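Long-range contact in pancreatic lipase related protein 2 (Equus caballus, PDB 1W52), which probably hydrolyses the acyl esters of galactolipids and triacylglycerols, as a calcium-containing member of the lipase family: residues Q399-K407 / Q442-P451. Sequence-based numbering, arbitrary orientation.
Sequences QEVKFVWNK and QDNVEQSLYP
Trp-405 meets the backbone of Gln-442 through its indole N-H: NE1 donates to Gln-442 O at 2.9 Å, in the ring plane and onto a lone pair of the carbonyl, with an angle at the hydrogen of 130°. OD2 of Asp-443 sits over one face of the same ring, 3.5 Å from Trp-405 CE2, the carboxylate tilted 43° from the indole. With chi1 at 71°, CG is staggered between the two backbone branches and the indole swings across to the 442-444 chain; a weak bond returns from Asn-444 N to Trp-405 O at 3.4 Å. Further along, the two chains run antiparallel with carbonyl contacts in place of a regular ladder: Glu-446 CA approaches Lys-402 O at 3.2 Å, and Val-404 CA comes equally near Val-445 O. The Phe-403 and Gln-447 side chains run side by side, Gln-447 NE2 lying 3.7 Å from Phe-403 CD2. At the far end, Gln-399 O stands over one face of the Tyr-450 ring, while Gln-399 CG packs on Pro-451 CG at 3.8 Å. Val-401 and Leu-449 both rest on Phe-435, within the C-terminal PLAT/LH2 domain, where 450-451 and 435-436 form a small antiparallel sheet. Lys-407 NZ, 4.9 Å from Asp-443 OD2, is too far for a salt bridge, but its charge may partly offset a carboxylate oxygen over a pi face. The hydrogen bonds between the segments gather at Trp-405; mainly van der Waals and C-H...O contacts join the rest.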
ATOM      1  N   GLN A 399      27.624  11.079   4.941  1.00100.00           N
ATOM      2  CA  GLN A 399      28.954  11.637   5.228  1.00100.00           C
ATOM      3  C   GLN A 399      28.990  13.148   5.593  1.00100.00           C
ATOM      4  O   GLN A 399      30.020  13.817   5.412  1.00100.00           O
ATOM      5  CB  GLN A 399      29.954  11.222   4.102  1.00100.00           C
ATOM      6  CG  GLN A 399      30.594   9.776   4.316  1.00100.00           C
ATOM      7  CD  GLN A 399      31.190   9.091   3.046  1.00100.00           C
ATOM      8  OE1 GLN A 399      30.670   9.228   1.930  1.00100.00           O
ATOM      9  NE2 GLN A 399      32.263   8.329   3.244  1.00100.00           N
ATOM     10  N   GLU A 400      27.875  13.642   6.159  1.00100.00           N
ATOM     11  CA  GLU A 400      27.632  15.082   6.463  1.00100.00           C
ATOM     12  C   GLU A 400      26.569  15.260   7.601  1.00100.00           C
ATOM     13  O   GLU A 400      25.590  16.008   7.441  1.00100.00           O
ATOM     14  CB  GLU A 400      27.211  15.876   5.180  1.00100.00           C
ATOM     15  CG  GLU A 400      28.225  15.889   4.007  1.00 98.38           C
ATOM     16  CD  GLU A 400      27.615  16.140   2.623  1.00 92.93           C
ATOM     17  OE1 GLU A 400      27.335  17.299   2.268  1.00 88.96           O
ATOM     18  OE2 GLU A 400      27.441  15.168   1.870  1.00 87.40           O
ATOM     19  N   VAL A 401      26.784  14.566   8.731  1.00100.00           N
ATOM     20  CA  VAL A 401      25.866  14.608   9.893  1.00100.00           C
ATOM     21  C   VAL A 401      26.035  15.916  10.703  1.00 99.99           C
ATOM     22  O   VAL A 401      26.884  16.748  10.338  1.00100.00           O
ATOM     23  CB  VAL A 401      26.004  13.349  10.875  1.00 99.96           C
ATOM     24  CG1 VAL A 401      26.221  12.054  10.123  1.00 99.14           C
ATOM     25  CG2 VAL A 401      27.098  13.528  11.948  1.00 99.38           C
ATOM     26  N   LYS A 402      25.239  16.085  11.786  1.00 98.91           N
ATOM     27  CA  LYS A 402      25.353  17.282  12.663  1.00 97.89           C
ATOM     28  C   LYS A 402      25.316  17.069  14.190  1.00 95.43           C
ATOM     29  O   LYS A 402      25.908  17.861  14.922  1.00 95.63           O
ATOM     30  CB  LYS A 402      24.330  18.359  12.257  1.00 98.55           C
ATOM     31  CG  LYS A 402      24.799  19.303  11.129  1.00100.00           C
ATOM     32  CD  LYS A 402      26.298  19.688  11.213  1.00100.00           C
ATOM     33  CE  LYS A 402      26.928  19.868   9.821  1.00100.00           C
ATOM     34  NZ  LYS A 402      28.420  19.994   9.835  1.00100.00           N
ATOM     35  N   PHE A 403      24.686  16.016  14.690  1.00 92.87           N
ATOM     36  CA  PHE A 403      24.586  15.767  16.164  1.00 90.15           C
ATOM     37  C   PHE A 403      23.669  16.813  16.891  1.00 90.22           C
ATOM     38  O   PHE A 403      22.650  17.254  16.333  1.00 91.20           O
ATOM     39  CB  PHE A 403      25.982  15.693  16.836  1.00 88.05           C
ATOM     40  CG  PHE A 403      26.029  14.860  18.101  1.00 80.96           C
ATOM     41  CD1 PHE A 403      25.576  13.551  18.108  1.00 74.97           C
ATOM     42  CD2 PHE A 403      26.541  15.362  19.279  1.00 75.01           C
ATOM     43  CE1 PHE A 403      25.620  12.757  19.272  1.00 71.14           C
ATOM     44  CE2 PHE A 403      26.583  14.558  20.438  1.00 71.95           C
ATOM     45  CZ  PHE A 403      26.117  13.262  20.426  1.00 69.55           C
ATOM     46  N   VAL A 404      23.943  17.136  18.214  1.00 88.34           N
ATOM     47  CA  VAL A 404      23.304  18.156  19.087  1.00 86.84           C
ATOM     48  C   VAL A 404      22.846  17.349  20.281  1.00 88.28           C
ATOM     49  O   VAL A 404      22.753  16.112  20.224  1.00 87.84           O
ATOM     50  CB  VAL A 404      22.048  18.919  18.532  1.00 85.15           C
ATOM     51  CG1 VAL A 404      21.350  19.683  19.649  1.00 82.67           C
ATOM     52  CG2 VAL A 404      22.451  19.922  17.458  1.00 83.00           C
ATOM     53  N   TRP A 405      22.670  17.782  21.388  1.00 90.68           N
ATOM     54  CA  TRP A 405      22.113  17.035  22.497  1.00 92.28           C
ATOM     55  C   TRP A 405      21.804  17.971  23.677  1.00 93.82           C
ATOM     56  O   TRP A 405      22.434  19.038  23.867  1.00 94.32           O
ATOM     57  CB  TRP A 405      22.995  15.844  22.894  1.00 91.92           C
ATOM     58  CG  TRP A 405      24.249  16.225  23.552  1.00 91.11           C
ATOM     59  CD1 TRP A 405      25.255  16.989  23.029  1.00 90.04           C
ATOM     60  CD2 TRP A 405      24.658  15.868  24.880  1.00 91.08           C
ATOM     61  NE1 TRP A 405      26.275  17.116  23.942  1.00 90.19           N
ATOM     62  CE2 TRP A 405      25.941  16.441  25.090  1.00 90.54           C
ATOM     63  CE3 TRP A 405      24.076  15.108  25.916  1.00 90.53           C
ATOM     64  CZ2 TRP A 405      26.648  16.286  26.295  1.00 90.23           C
ATOM     65  CZ3 TRP A 405      24.778  14.965  27.120  1.00 90.20           C
ATOM     66  CH2 TRP A 405      26.050  15.552  27.295  1.00 90.34           C
ATOM     67  N   ASN A 406      20.814  17.555  24.453  1.00 94.75           N
ATOM     68  CA  ASN A 406      20.193  18.397  25.439  1.00 95.69           C
ATOM     69  C   ASN A 406      20.084  17.643  26.751  1.00 97.06           C
ATOM     70  O   ASN A 406      20.390  16.448  26.808  1.00 97.00           O
ATOM     71  CB  ASN A 406      18.836  18.832  24.901  1.00 95.80           C
ATOM     72  CG  ASN A 406      18.960  19.724  23.674  1.00 95.37           C
ATOM     73  OD1 ASN A 406      18.693  19.304  22.552  1.00 94.03           O
ATOM     74  ND2 ASN A 406      19.380  20.961  23.893  1.00 96.37           N
ATOM     75  N   LYS A 407      19.645  18.351  27.795  1.00 98.84           N
ATOM     76  CA  LYS A 407      19.685  17.877  29.187  1.00 99.82           C
ATOM     77  C   LYS A 407      18.330  17.322  29.720  1.00 99.87           C
ATOM     78  O   LYS A 407      17.260  17.730  29.286  1.00 99.98           O
ATOM     79  CB  LYS A 407      20.158  19.044  30.072  1.00100.00           C
ATOM     80  CG  LYS A 407      21.364  19.856  29.530  1.00100.00           C
ATOM     81  CD  LYS A 407      22.699  19.240  29.960  1.00100.00           C
ATOM     82  CE  LYS A 407      23.789  20.290  30.198  1.00100.00           C
ATOM     83  NZ  LYS A 407      24.314  20.233  31.604  1.00100.00           N
ATOM     84  N   GLN A 442      31.661  19.288  24.847  1.00100.00           N
ATOM     85  CA  GLN A 442      30.747  18.974  25.939  1.00100.00           C
ATOM     86  C   GLN A 442      29.318  18.794  25.444  1.00100.00           C
ATOM     87  O   GLN A 442      28.967  17.700  24.995  1.00100.00           O
ATOM     88  CB  GLN A 442      30.830  20.072  27.026  1.00100.00           C
ATOM     89  CG  GLN A 442      32.216  20.242  27.663  1.00100.00           C
ATOM     90  CD  GLN A 442      32.250  21.306  28.745  1.00100.00           C
ATOM     91  OE1 GLN A 442      31.461  22.258  28.721  1.00100.00           O
ATOM     92  NE2 GLN A 442      33.167  21.149  29.695  1.00100.00           N
ATOM     93  N   ASP A 443      28.533  19.878  25.505  1.00100.00           N
ATOM     94  CA  ASP A 443      27.081  19.857  25.301  1.00100.00           C
ATOM     95  C   ASP A 443      26.648  20.779  24.178  1.00100.00           C
ATOM     96  O   ASP A 443      27.391  21.669  23.790  1.00100.00           O
ATOM     97  CB  ASP A 443      26.342  20.267  26.577  1.00100.00           C
ATOM     98  CG  ASP A 443      24.851  20.036  26.476  1.00100.00           C
ATOM     99  OD1 ASP A 443      24.143  20.909  25.941  1.00100.00           O
ATOM    100  OD2 ASP A 443      24.301  18.999  26.876  1.00100.00           O
ATOM    101  N   ASN A 444      25.441  20.549  23.663  1.00100.00           N
ATOM    102  CA  ASN A 444      24.793  21.458  22.722  1.00100.00           C
ATOM    103  C   ASN A 444      25.788  22.002  21.695  1.00100.00           C
ATOM    104  O   ASN A 444      26.180  23.171  21.749  1.00100.00           O
ATOM    105  CB  ASN A 444      24.095  22.607  23.466  1.00100.00           C
ATOM    106  CG  ASN A 444      22.700  22.827  22.992  1.00100.00           C
ATOM    107  OD1 ASN A 444      22.460  23.509  22.006  1.00100.00           O
ATOM    108  ND2 ASN A 444      21.763  22.243  23.686  1.00100.00           N
ATOM    109  N   VAL A 445      26.229  21.136  20.788  1.00100.00           N
ATOM    110  CA  VAL A 445      27.116  21.555  19.698  1.00100.00           C
ATOM    111  C   VAL A 445      26.657  20.904  18.384  1.00100.00           C
ATOM    112  O   VAL A 445      25.843  19.983  18.394  1.00100.00           O
ATOM    113  CB  VAL A 445      28.626  21.223  20.019  1.00100.00           C
ATOM    114  CG1 VAL A 445      29.586  21.971  19.075  1.00100.00           C
ATOM    115  CG2 VAL A 445      28.969  21.564  21.465  1.00100.00           C
ATOM    116  N   GLU A 446      27.147  21.403  17.252  1.00100.00           N
ATOM    117  CA  GLU A 446      26.988  20.695  15.984  1.00100.00           C
ATOM    118  C   GLU A 446      28.329  20.064  15.529  1.00100.00           C
ATOM    119  O   GLU A 446      28.735  20.166  14.350  1.00100.00           O
ATOM    120  CB  GLU A 446      26.352  21.608  14.942  1.00100.00           C
ATOM    121  CG  GLU A 446      24.901  21.906  15.288  1.00100.00           C
ATOM    122  CD  GLU A 446      24.407  23.204  14.689  1.00100.00           C
ATOM    123  OE1 GLU A 446      25.050  24.248  14.923  1.00100.00           O
ATOM    124  OE2 GLU A 446      23.375  23.188  13.989  1.00100.00           O
ATOM    125  N   GLN A 447      28.984  19.420  16.516  1.00100.00           N
ATOM    126  CA  GLN A 447      30.147  18.524  16.366  1.00100.00           C
ATOM    127  C   GLN A 447      30.019  17.645  15.122  1.00100.00           C
ATOM    128  O   GLN A 447      29.525  16.522  15.218  1.00100.00           O
ATOM    129  CB  GLN A 447      30.266  17.648  17.643  1.00100.00           C
ATOM    130  CG  GLN A 447      30.853  16.223  17.498  1.00100.00           C
ATOM    131  CD  GLN A 447      30.569  15.346  18.698  1.00 98.02           C
ATOM    132  OE1 GLN A 447      30.722  14.121  18.659  1.00 92.45           O
ATOM    133  NE2 GLN A 447      30.163  15.967  19.771  1.00 93.51           N
ATOM    134  N   SER A 448      30.451  18.142  13.959  1.00100.00           N
ATOM    135  CA  SER A 448      30.202  17.423  12.700  1.00100.00           C
ATOM    136  C   SER A 448      31.185  16.248  12.507  1.00100.00           C
ATOM    137  O   SER A 448      32.263  16.422  11.935  1.00100.00           O
ATOM    138  CB  SER A 448      30.234  18.387  11.507  1.00100.00           C
ATOM    139  OG  SER A 448      29.488  19.557  11.779  1.00100.00           O
ATOM    140  N   LEU A 449      30.822  15.056  12.992  1.00100.00           N
ATOM    141  CA  LEU A 449      31.653  13.857  12.800  1.00100.00           C
ATOM    142  C   LEU A 449      31.840  13.626  11.278  1.00100.00           C
ATOM    143  O   LEU A 449      30.953  13.996  10.499  1.00100.00           O
ATOM    144  CB  LEU A 449      31.013  12.637  13.500  1.00100.00           C
ATOM    145  CG  LEU A 449      31.585  12.177  14.857  1.00100.00           C
ATOM    146  CD1 LEU A 449      31.065  13.003  16.015  1.00100.00           C
ATOM    147  CD2 LEU A 449      31.354  10.706  15.154  1.00100.00           C
ATOM    148  N   TYR A 450      32.972  13.063  10.843  1.00100.00           N
ATOM    149  CA  TYR A 450      33.235  12.951   9.398  1.00100.00           C
ATOM    150  C   TYR A 450      33.919  11.629   8.992  1.00100.00           C
ATOM    151  O   TYR A 450      34.362  10.897   9.859  1.00100.00           O
ATOM    152  CB  TYR A 450      34.005  14.200   8.912  1.00100.00           C
ATOM    153  CG  TYR A 450      33.122  15.231   8.186  1.00100.00           C
ATOM    154  CD1 TYR A 450      33.104  15.343   6.783  1.00100.00           C
ATOM    155  CD2 TYR A 450      32.303  16.094   8.908  1.00100.00           C
ATOM    156  CE1 TYR A 450      32.298  16.287   6.144  1.00100.00           C
ATOM    157  CE2 TYR A 450      31.495  17.031   8.280  1.00100.00           C
ATOM    158  CZ  TYR A 450      31.501  17.129   6.906  1.00100.00           C
ATOM    159  OH  TYR A 450      30.699  18.072   6.318  1.00100.00           O
ATOM    160  N   PRO A 451      33.984  11.332   7.684  1.00100.00           N
ATOM    161  CA  PRO A 451      34.377  10.014   7.167  1.00100.00           C
ATOM    162  C   PRO A 451      35.594   9.359   7.797  1.00100.00           C
ATOM    163  O   PRO A 451      36.522  10.064   8.149  1.00100.00           O
ATOM    164  CB  PRO A 451      34.721  10.317   5.706  1.00100.00           C
ATOM    165  CG  PRO A 451      33.869  11.461   5.346  1.00100.00           C
ATOM    166  CD  PRO A 451      33.698  12.255   6.571  1.00100.00           C
TER